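Local coordinates for protein serpin-ZX (Arabidopsis thaliana, PDB 3LE2) that inhibits proteases, among them a metacaspase and the papain-like RD21A, by offering a reactive centre loop whose cleavage traps the protease covalently, thereby restraining programmed cell death, at residues A81-P92 / Y227-F236; N149-P157 / L167-F175. All coordinates share one frame; numbering follows the deposited sequence.

Interaction 1: A81-P92 / Y227-F236; sequences AVLADGSANGGP and YLQGQDKRQF
Arg-234 reaches across to the chain just past the end of helix 68-83 and takes Ala-84 O end-on with both terminal nitrogens. NH1 lies 2.6 Å from Ala-84 O with a fairly straight N-H (151°), while NH2 is 3.0 Å from Ala-84 O and more bent; both come from the same face of that carbonyl, NH2 well above its plane. The chain is extended as far as CD and then kinks at chi3 (-55°), which turns the guanidinium edge onto Ala-84 O. Asp-232 fixes the rotation of the guanidinium by a side-on grip: NE of Arg-234 is 2.9 Å from Asp-232 OD1, on the syn lone pair, and NH2 of Arg-234 is 2.7 Å from Asp-232 OD2, a salt bridge. Asp-232 OD1 also accepts from Arg-234 N, an Asx turn, so the carboxylate positions side chain and backbone together. Over one guanidinium face sits Phe-236 CZ, toward the rim. The same ring edge meets Val-82 O, whereas Pro-92 CG packs 3.5 Å from Phe-236 CD1. At the outer end the link is backbone: Gln-231 N donates to Asn-89 O (2.7 Å), coming in almost in line with the C=O. Gly-90 and Gly-91 let the chains lie close here, Gly-90 and Gly-230 having their CA atoms 4.5 Å apart. Residues 227-235 are the long connection of the serpin beta hairpin of strands 220-226 and 236-243, with a type II' turn from Gln-229 to Asp-232, docked on the linker from helix 68-83 to strand 93-103.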
loop_
_atom_site.group_PDB
_atom_site.type_symbol
_atom_site.label_atom_id
_atom_site.label_comp_id
_atom_site.label_asym_id
_atom_site.label_seq_id
_atom_site.Cartn_x
_atom_site.Cartn_y
_atom_site.Cartn_z
ATOM N N ALA A 81 2.796 -4.876 13.823
ATOM C CA ALA A 81 3.967 -4.169 14.332
ATOM C C ALA A 81 4.480 -3.216 13.258
ATOM O O ALA A 81 5.022 -2.151 13.557
ATOM C CB ALA A 81 5.074 -5.147 14.758
ATOM N N VAL A 82 4.318 -3.620 12.003
ATOM C CA VAL A 82 4.767 -2.817 10.877
ATOM C C VAL A 82 3.790 -1.658 10.657
ATOM O O VAL A 82 4.185 -0.561 10.281
ATOM C CB VAL A 82 4.875 -3.668 9.599
ATOM C CG1 VAL A 82 5.032 -2.772 8.352
ATOM C CG2 VAL A 82 6.037 -4.654 9.717
ATOM N N LEU A 83 2.514 -1.909 10.923
ATOM C CA LEU A 83 1.470 -0.924 10.674
ATOM C C LEU A 83 1.221 -0.006 11.868
ATOM O O LEU A 83 0.458 0.936 11.762
ATOM C CB LEU A 83 0.170 -1.611 10.265
ATOM C CG LEU A 83 0.206 -2.248 8.879
ATOM C CD1 LEU A 83 -1.181 -2.637 8.421
ATOM C CD2 LEU A 83 0.870 -1.296 7.880
ATOM N N ALA A 84 1.876 -0.290 12.990
ATOM C CA ALA A 84 1.733 0.507 14.201
ATOM C C ALA A 84 2.219 1.925 13.967
ATOM O O ALA A 84 3.121 2.149 13.171
ATOM C CB ALA A 84 2.522 -0.133 15.354
ATOM N N ASP A 85 1.625 2.880 14.670
ATOM C CA ASP A 85 2.072 4.265 14.610
ATOM C C ASP A 85 3.484 4.387 15.188
ATOM O O ASP A 85 3.817 3.766 16.199
ATOM C CB ASP A 85 1.108 5.151 15.396
ATOM C CG ASP A 85 1.461 6.622 15.303
ATOM O OD1 ASP A 85 2.193 7.016 14.367
ATOM O OD2 ASP A 85 0.996 7.386 16.173
ATOM N N GLY A 86 4.322 5.186 14.551
ATOM C CA GLY A 86 5.676 5.322 15.034
ATOM C C GLY A 86 5.933 6.691 15.611
ATOM O O GLY A 86 7.014 6.952 16.130
ATOM N N SER A 87 4.937 7.567 15.526
ATOM C CA SER A 87 5.125 8.957 15.915
ATOM C C SER A 87 5.475 9.114 17.396
ATOM O O SER A 87 6.296 9.958 17.752
ATOM C CB SER A 87 3.893 9.789 15.563
ATOM O OG SER A 87 2.734 9.251 16.173
ATOM N N ALA A 88 4.857 8.308 18.254
ATOM C CA ALA A 88 5.177 8.349 19.677
ATOM C C ALA A 88 6.681 8.208 19.895
ATOM O O ALA A 88 7.230 8.705 20.875
ATOM C CB ALA A 88 4.425 7.261 20.430
ATOM N N ASN A 89 7.349 7.532 18.969
ATOM C CA ASN A 89 8.779 7.291 19.097
ATOM C C ASN A 89 9.639 8.054 18.096
ATOM O O ASN A 89 10.830 7.782 17.971
ATOM C CB ASN A 89 9.074 5.797 18.988
ATOM C CG ASN A 89 8.563 5.014 20.182
ATOM O OD1 ASN A 89 7.991 3.936 20.029
ATOM N ND2 ASN A 89 8.774 5.551 21.381
ATOM N N GLY A 90 9.029 8.993 17.378
ATOM C CA GLY A 90 9.756 9.860 16.462
ATOM C C GLY A 90 9.817 9.345 15.044
ATOM O O GLY A 90 10.426 9.963 14.174
ATOM N N GLY A 91 9.193 8.196 14.815
ATOM C CA GLY A 91 9.098 7.639 13.481
ATOM C C GLY A 91 7.842 8.134 12.795
ATOM O O GLY A 91 7.151 9.003 13.310
ATOM N N PRO A 92 7.528 7.569 11.627
ATOM C CA PRO A 92 6.405 8.104 10.855
ATOM C C PRO A 92 5.081 7.954 11.590
ATOM O O PRO A 92 4.945 7.201 12.554
ATOM C CB PRO A 92 6.422 7.246 9.579
ATOM C CG PRO A 92 7.824 6.750 9.486
ATOM C CD PRO A 92 8.211 6.479 10.915
ATOM N N TYR A 227 12.962 7.249 5.369
ATOM C CA TYR A 227 12.231 8.097 6.304
ATOM C C TYR A 227 12.957 8.153 7.639
ATOM O O TYR A 227 13.509 7.146 8.096
ATOM C CB TYR A 227 10.804 7.567 6.541
ATOM C CG TYR A 227 9.884 7.727 5.356
ATOM C CD1 TYR A 227 9.361 8.969 5.030
ATOM C CD2 TYR A 227 9.535 6.633 4.559
ATOM C CE1 TYR A 227 8.536 9.129 3.946
ATOM C CE2 TYR A 227 8.699 6.783 3.467
ATOM C CZ TYR A 227 8.200 8.043 3.168
ATOM O OH TYR A 227 7.362 8.231 2.093
ATOM N N LEU A 228 12.944 9.337 8.249
ATOM C CA LEU A 228 13.417 9.544 9.614
ATOM C C LEU A 228 12.874 8.476 10.563
ATOM O O LEU A 228 11.694 8.134 10.528
ATOM C CB LEU A 228 12.982 10.927 10.111
ATOM C CG LEU A 228 13.411 11.230 11.546
ATOM C CD1 LEU A 228 14.951 11.325 11.649
ATOM C CD2 LEU A 228 12.725 12.491 12.056
ATOM N N GLN A 229 13.738 7.981 11.437
ATOM C CA GLN A 229 13.417 6.826 12.265
ATOM C C GLN A 229 13.136 7.206 13.715
ATOM O O GLN A 229 12.217 6.669 14.344
ATOM C CB GLN A 229 14.592 5.861 12.222
ATOM C CG GLN A 229 14.234 4.398 12.214
ATOM C CD GLN A 229 15.445 3.545 11.917
ATOM O OE1 GLN A 229 16.426 4.032 11.360
ATOM N NE2 GLN A 229 15.392 2.277 12.291
ATOM N N GLY A 230 13.926 8.139 14.242
ATOM C CA GLY A 230 13.916 8.409 15.669
ATOM C C GLY A 230 14.208 7.140 16.458
ATOM O O GLY A 230 15.202 6.447 16.198
ATOM N N GLN A 231 13.333 6.826 17.410
ATOM C CA GLN A 231 13.512 5.666 18.283
ATOM C C GLN A 231 12.721 4.474 17.776
ATOM O O GLN A 231 12.710 3.404 18.391
ATOM C CB GLN A 231 13.088 5.991 19.716
ATOM C CG GLN A 231 13.804 7.187 20.305
ATOM C CD GLN A 231 15.298 7.137 20.061
ATOM O OE1 GLN A 231 15.807 7.768 19.130
ATOM N NE2 GLN A 231 16.012 6.382 20.893
ATOM N N ASP A 232 12.045 4.675 16.656
ATOM C CA ASP A 232 11.321 3.600 16.007
ATOM C C ASP A 232 12.345 2.609 15.457
ATOM O O ASP A 232 13.322 3.007 14.817
ATOM C CB ASP A 232 10.452 4.172 14.884
ATOM C CG ASP A 232 9.388 3.207 14.418
ATOM O OD1 ASP A 232 9.498 1.991 14.704
ATOM O OD2 ASP A 232 8.436 3.674 13.757
ATOM N N LYS A 233 12.132 1.324 15.724
ATOM C CA LYS A 233 13.023 0.268 15.233
ATOM C C LYS A 233 12.820 0.007 13.738
ATOM O O LYS A 233 13.732 -0.436 13.035
ATOM C CB LYS A 233 12.772 -1.035 15.993
ATOM C CG LYS A 233 13.258 -1.057 17.436
ATOM C CD LYS A 233 13.430 -2.503 17.903
ATOM C CE LYS A 233 14.124 -2.606 19.253
ATOM N NZ LYS A 233 14.466 -4.024 19.576
ATOM N N ARG A 234 11.609 0.263 13.257
ATOM C CA ARG A 234 11.312 0.046 11.853
ATOM C C ARG A 234 12.066 1.038 10.984
ATOM O O ARG A 234 12.347 2.160 11.400
ATOM C CB ARG A 234 9.809 0.115 11.620
ATOM C CG ARG A 234 9.076 -0.946 12.424
ATOM C CD ARG A 234 7.605 -0.645 12.587
ATOM N NE ARG A 234 7.367 0.666 13.175
ATOM C CZ ARG A 234 6.183 1.265 13.148
ATOM N NH1 ARG A 234 5.166 0.653 12.564
ATOM N NH2 ARG A 234 6.011 2.460 13.695
ATOM N N GLN A 235 12.432 0.600 9.790
ATOM C CA GLN A 235 13.069 1.485 8.832
ATOM C C GLN A 235 12.226 1.558 7.562
ATOM O O GLN A 235 12.194 0.616 6.767
ATOM C CB GLN A 235 14.491 1.017 8.498
ATOM C CG GLN A 235 15.146 1.860 7.382
ATOM C CD GLN A 235 15.232 3.342 7.743
ATOM O OE1 GLN A 235 14.565 4.195 7.143
ATOM N NE2 GLN A 235 16.051 3.650 8.743
ATOM N N PHE A 236 11.545 2.680 7.371
ATOM C CA PHE A 236 10.711 2.845 6.191
ATOM C C PHE A 236 11.490 3.584 5.124
ATOM O O PHE A 236 12.313 4.438 5.432
ATOM C CB PHE A 236 9.455 3.644 6.532
ATOM C CG PHE A 236 8.566 2.984 7.545
ATOM C CD1 PHE A 236 8.624 3.349 8.882
ATOM C CD2 PHE A 236 7.659 2.011 7.158
ATOM C CE1 PHE A 236 7.805 2.748 9.815
ATOM C CE2 PHE A 236 6.820 1.408 8.086
ATOM C CZ PHE A 236 6.891 1.776 9.415
#

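Interaction 2: N149-P157 / L167-F175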
loop_
_atom_site.group_PDB
_atom_site.type_symbol
_atom_site.label_atom_id
_atom_site.label_comp_id
_atom_site.label_asym_id
_atom_site.label_seq_id
_atom_site.Cartn_x
_atom_site.Cartn_y
_atom_site.Cartn_z
ATOM N N ASN A 149 -8.244 9.528 13.523
ATOM C CA ASN A 149 -8.119 10.873 14.075
ATOM C C ASN A 149 -8.408 11.948 13.027
ATOM O O ASN A 149 -7.747 12.983 12.985
ATOM C CB ASN A 149 -6.711 11.077 14.645
ATOM C CG ASN A 149 -6.213 9.866 15.417
ATOM O OD1 ASN A 149 -6.788 9.501 16.444
ATOM N ND2 ASN A 149 -5.139 9.230 14.920
ATOM N N GLY A 150 -9.380 11.689 12.163
ATOM C CA GLY A 150 -9.765 12.657 11.148
ATOM C C GLY A 150 -8.893 12.683 9.901
ATOM O O GLY A 150 -9.134 13.473 8.991
ATOM N N LEU A 151 -7.883 11.820 9.845
ATOM C CA LEU A 151 -6.943 11.850 8.729
ATOM C C LEU A 151 -7.584 11.316 7.444
ATOM O O LEU A 151 -7.465 11.919 6.369
ATOM C CB LEU A 151 -5.664 11.086 9.091
ATOM C CG LEU A 151 -4.914 11.702 10.290
ATOM C CD1 LEU A 151 -3.776 10.796 10.877
ATOM C CD2 LEU A 151 -4.394 13.090 9.919
ATOM N N ILE A 152 -8.282 10.191 7.568
ATOM C CA ILE A 152 -9.020 9.631 6.442
ATOM C C ILE A 152 -10.522 9.788 6.668
ATOM O O ILE A 152 -11.031 9.550 7.764
ATOM C CB ILE A 152 -8.636 8.171 6.184
ATOM C CG1 ILE A 152 -7.183 8.107 5.704
ATOM C CG2 ILE A 152 -9.587 7.554 5.161
ATOM C CD1 ILE A 152 -6.623 6.734 5.668
ATOM N N THR A 153 -11.227 10.186 5.619
ATOM C CA THR A 153 -12.505 10.836 5.806
ATOM C C THR A 153 -13.680 10.129 5.124
ATOM O O THR A 153 -14.815 10.190 5.607
ATOM C CB THR A 153 -12.399 12.312 5.351
ATOM O OG1 THR A 153 -13.114 13.151 6.262
ATOM C CG2 THR A 153 -12.912 12.499 3.919
ATOM N N GLU A 154 -13.405 9.438 4.024
ATOM C CA GLU A 154 -14.472 8.871 3.206
ATOM C C GLU A 154 -14.107 7.552 2.511
ATOM O O GLU A 154 -13.985 7.504 1.285
ATOM C CB GLU A 154 -14.907 9.895 2.159
ATOM C CG GLU A 154 -15.953 9.387 1.185
ATOM C CD GLU A 154 -16.723 10.514 0.529
ATOM O OE1 GLU A 154 -16.994 11.524 1.216
ATOM O OE2 GLU A 154 -17.063 10.390 -0.668
ATOM N N VAL A 155 -13.964 6.483 3.288
ATOM C CA VAL A 155 -13.666 5.171 2.716
ATOM C C VAL A 155 -14.739 4.650 1.750
ATOM O O VAL A 155 -14.402 4.151 0.687
ATOM C CB VAL A 155 -13.373 4.117 3.804
ATOM C CG1 VAL A 155 -12.700 2.888 3.177
ATOM C CG2 VAL A 155 -12.469 4.716 4.863
ATOM N N LEU A 156 -16.020 4.769 2.099
ATOM C CA LEU A 156 -17.090 4.346 1.184
ATOM C C LEU A 156 -17.620 5.525 0.364
ATOM O O LEU A 156 -18.003 6.537 0.936
ATOM C CB LEU A 156 -18.240 3.672 1.936
ATOM C CG LEU A 156 -18.148 2.187 2.308
ATOM C CD1 LEU A 156 -16.937 1.898 3.173
ATOM C CD2 LEU A 156 -19.401 1.773 3.021
ATOM N N PRO A 157 -17.616 5.408 -0.980
ATOM C CA PRO A 157 -18.165 6.468 -1.831
ATOM C C PRO A 157 -19.683 6.481 -1.761
ATOM O O PRO A 157 -20.292 5.455 -1.450
ATOM C CB PRO A 157 -17.741 6.044 -3.248
ATOM C CG PRO A 157 -16.657 5.063 -3.069
ATOM C CD PRO A 157 -16.957 4.358 -1.782
ATOM N N LEU A 167 -22.343 -8.194 3.201
ATOM C CA LEU A 167 -21.085 -8.220 3.949
ATOM C C LEU A 167 -20.012 -7.356 3.307
ATOM O O LEU A 167 -19.637 -7.563 2.152
ATOM C CB LEU A 167 -20.568 -9.659 4.098
ATOM C CG LEU A 167 -19.218 -9.840 4.788
ATOM C CD1 LEU A 167 -19.243 -9.425 6.253
ATOM C CD2 LEU A 167 -18.781 -11.279 4.655
ATOM N N ILE A 168 -19.517 -6.384 4.064
ATOM C CA ILE A 168 -18.472 -5.496 3.572
ATOM C C ILE A 168 -17.288 -5.385 4.529
ATOM O O ILE A 168 -17.414 -5.600 5.741
ATOM C CB ILE A 168 -19.007 -4.071 3.310
ATOM C CG1 ILE A 168 -19.408 -3.406 4.632
ATOM C CG2 ILE A 168 -20.152 -4.110 2.304
ATOM C CD1 ILE A 168 -19.772 -1.940 4.510
ATOM N N PHE A 169 -16.135 -5.046 3.971
ATOM C CA PHE A 169 -14.981 -4.724 4.774
ATOM C C PHE A 169 -14.558 -3.304 4.433
ATOM O O PHE A 169 -14.597 -2.897 3.276
ATOM C CB PHE A 169 -13.866 -5.725 4.512
ATOM C CG PHE A 169 -14.189 -7.098 5.009
ATOM C CD1 PHE A 169 -13.898 -7.463 6.318
ATOM C CD2 PHE A 169 -14.820 -8.014 4.184
ATOM C CE1 PHE A 169 -14.214 -8.725 6.780
ATOM C CE2 PHE A 169 -15.135 -9.270 4.643
ATOM C CZ PHE A 169 -14.833 -9.628 5.940
ATOM N N ALA A 170 -14.194 -2.533 5.442
ATOM C CA ALA A 170 -13.729 -1.190 5.182
ATOM C C ALA A 170 -12.366 -1.075 5.805
ATOM O O ALA A 170 -12.192 -1.363 6.989
ATOM C CB ALA A 170 -14.688 -0.145 5.756
ATOM N N ASN A 171 -11.395 -0.674 4.994
ATOM C CA ASN A 171 -10.018 -0.635 5.438
ATOM C C ASN A 171 -9.318 0.620 4.936
ATOM O O ASN A 171 -9.508 1.041 3.794
ATOM C CB ASN A 171 -9.283 -1.902 4.986
ATOM C CG ASN A 171 -7.854 -1.948 5.477
ATOM O OD1 ASN A 171 -7.040 -1.100 5.113
ATOM N ND2 ASN A 171 -7.538 -2.936 6.315
ATOM N N ALA A 172 -8.516 1.230 5.798
ATOM C CA ALA A 172 -7.787 2.429 5.408
ATOM C C ALA A 172 -6.418 2.441 6.070
ATOM O O ALA A 172 -6.250 1.948 7.179
ATOM C CB ALA A 172 -8.579 3.680 5.779
ATOM N N LEU A 173 -5.432 2.992 5.381
ATOM C CA LEU A 173 -4.114 3.151 5.969
ATOM C C LEU A 173 -3.629 4.560 5.681
ATOM O O LEU A 173 -3.483 4.951 4.519
ATOM C CB LEU A 173 -3.113 2.107 5.429
ATOM C CG LEU A 173 -1.699 2.131 6.040
ATOM C CD1 LEU A 173 -1.732 1.811 7.532
ATOM C CD2 LEU A 173 -0.700 1.198 5.332
ATOM N N TYR A 174 -3.402 5.326 6.745
ATOM C CA TYR A 174 -2.768 6.635 6.624
ATOM C C TYR A 174 -1.306 6.537 7.048
ATOM O O TYR A 174 -0.975 5.906 8.050
ATOM C CB TYR A 174 -3.514 7.697 7.451
ATOM C CG TYR A 174 -2.843 9.057 7.482
ATOM C CD1 TYR A 174 -3.149 10.022 6.527
ATOM C CD2 TYR A 174 -1.904 9.385 8.467
ATOM C CE1 TYR A 174 -2.551 11.287 6.544
ATOM C CE2 TYR A 174 -1.292 10.651 8.493
ATOM C CZ TYR A 174 -1.627 11.594 7.523
ATOM O OH TYR A 174 -1.047 12.844 7.509
ATOM N N PHE A 175 -0.434 7.167 6.277
ATOM C CA PHE A 175 0.986 7.211 6.588
ATOM C C PHE A 175 1.491 8.601 6.270
ATOM O O PHE A 175 1.149 9.176 5.236
ATOM C CB PHE A 175 1.737 6.154 5.761
ATOM C CG PHE A 175 3.256 6.257 5.805
ATOM C CD1 PHE A 175 3.996 5.441 6.637
ATOM C CD2 PHE A 175 3.940 7.103 4.948
ATOM C CE1 PHE A 175 5.384 5.502 6.652
ATOM C CE2 PHE A 175 5.334 7.162 4.955
ATOM C CZ PHE A 175 6.050 6.365 5.809
#
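Leu-151 lies across Tyr-174 at about a right angle, its CD1 methyl over one face of the phenol ring in a CH-pi contact, 3.7 Å from the ring centroid. CB of Leu-151 rests on the same face, beside the CD1 methyl, so leucine and ring meet along most of the side chain. In Tyr-174, CG anti to the backbone N (chi1 175°) carries the ring out toward the linker, and chi2 of 90° turns a face to Leu-151. Next along, Ile-152 is tightly packed and buried: its CD1 wedges between two strand residues, 3.6 Å from Ala-172 CB and 3.7 Å from Tyr-174 CB. The alanines at 170 and 172 keep the strand surface low enough for the branched side chains above. Val-155 straddles the next step, CG1 touching Asn-171 O at 3.7 Å and CG2 reaching Ala-172 CB at 4.1 Å. Leu-156 is looser, its CD1 4.0 Å from Ala-170 CB. On the outer side, Thr-153 and Glu-154 bulge away into solvent, and Leu-151 itself is exposed although its ring contact is close. The two chains run roughly antiparallel, 158° apart, yet are bound by carbon packing rather than as paired strands. The linker leaving helix 129-147, the serpin helix F, thus lies over strand 167-176, which pairs with strands 93-103 and 326-335; Ile-152 and Leu-156 also touch the latter, while Phe-169, Asn-171 and Leu-173 face helix 37-49 on the far side.

The two contacts meet at the end of strand 167-176. Phe-175, at the limit of interaction 2, packs against Pro-92 and Phe-236 of interaction 1 and turns edge-to-face to Tyr-227, while Leu-83 touches Leu-173. Interaction 1 is the more superficial and the more polar: a salt-bridged arginine and a close hairpin-to-linker bond hold a loop whose outer end is in solvent. Interaction 2 is mostly buried and depends on aliphatic and aromatic packing along the strand, whose C-terminal end interaction 1 abuts. In serpins generally the cleaved loop inserts between strands 167-176 and 326-335; here the two still pair directly, consistent with the native stressed state.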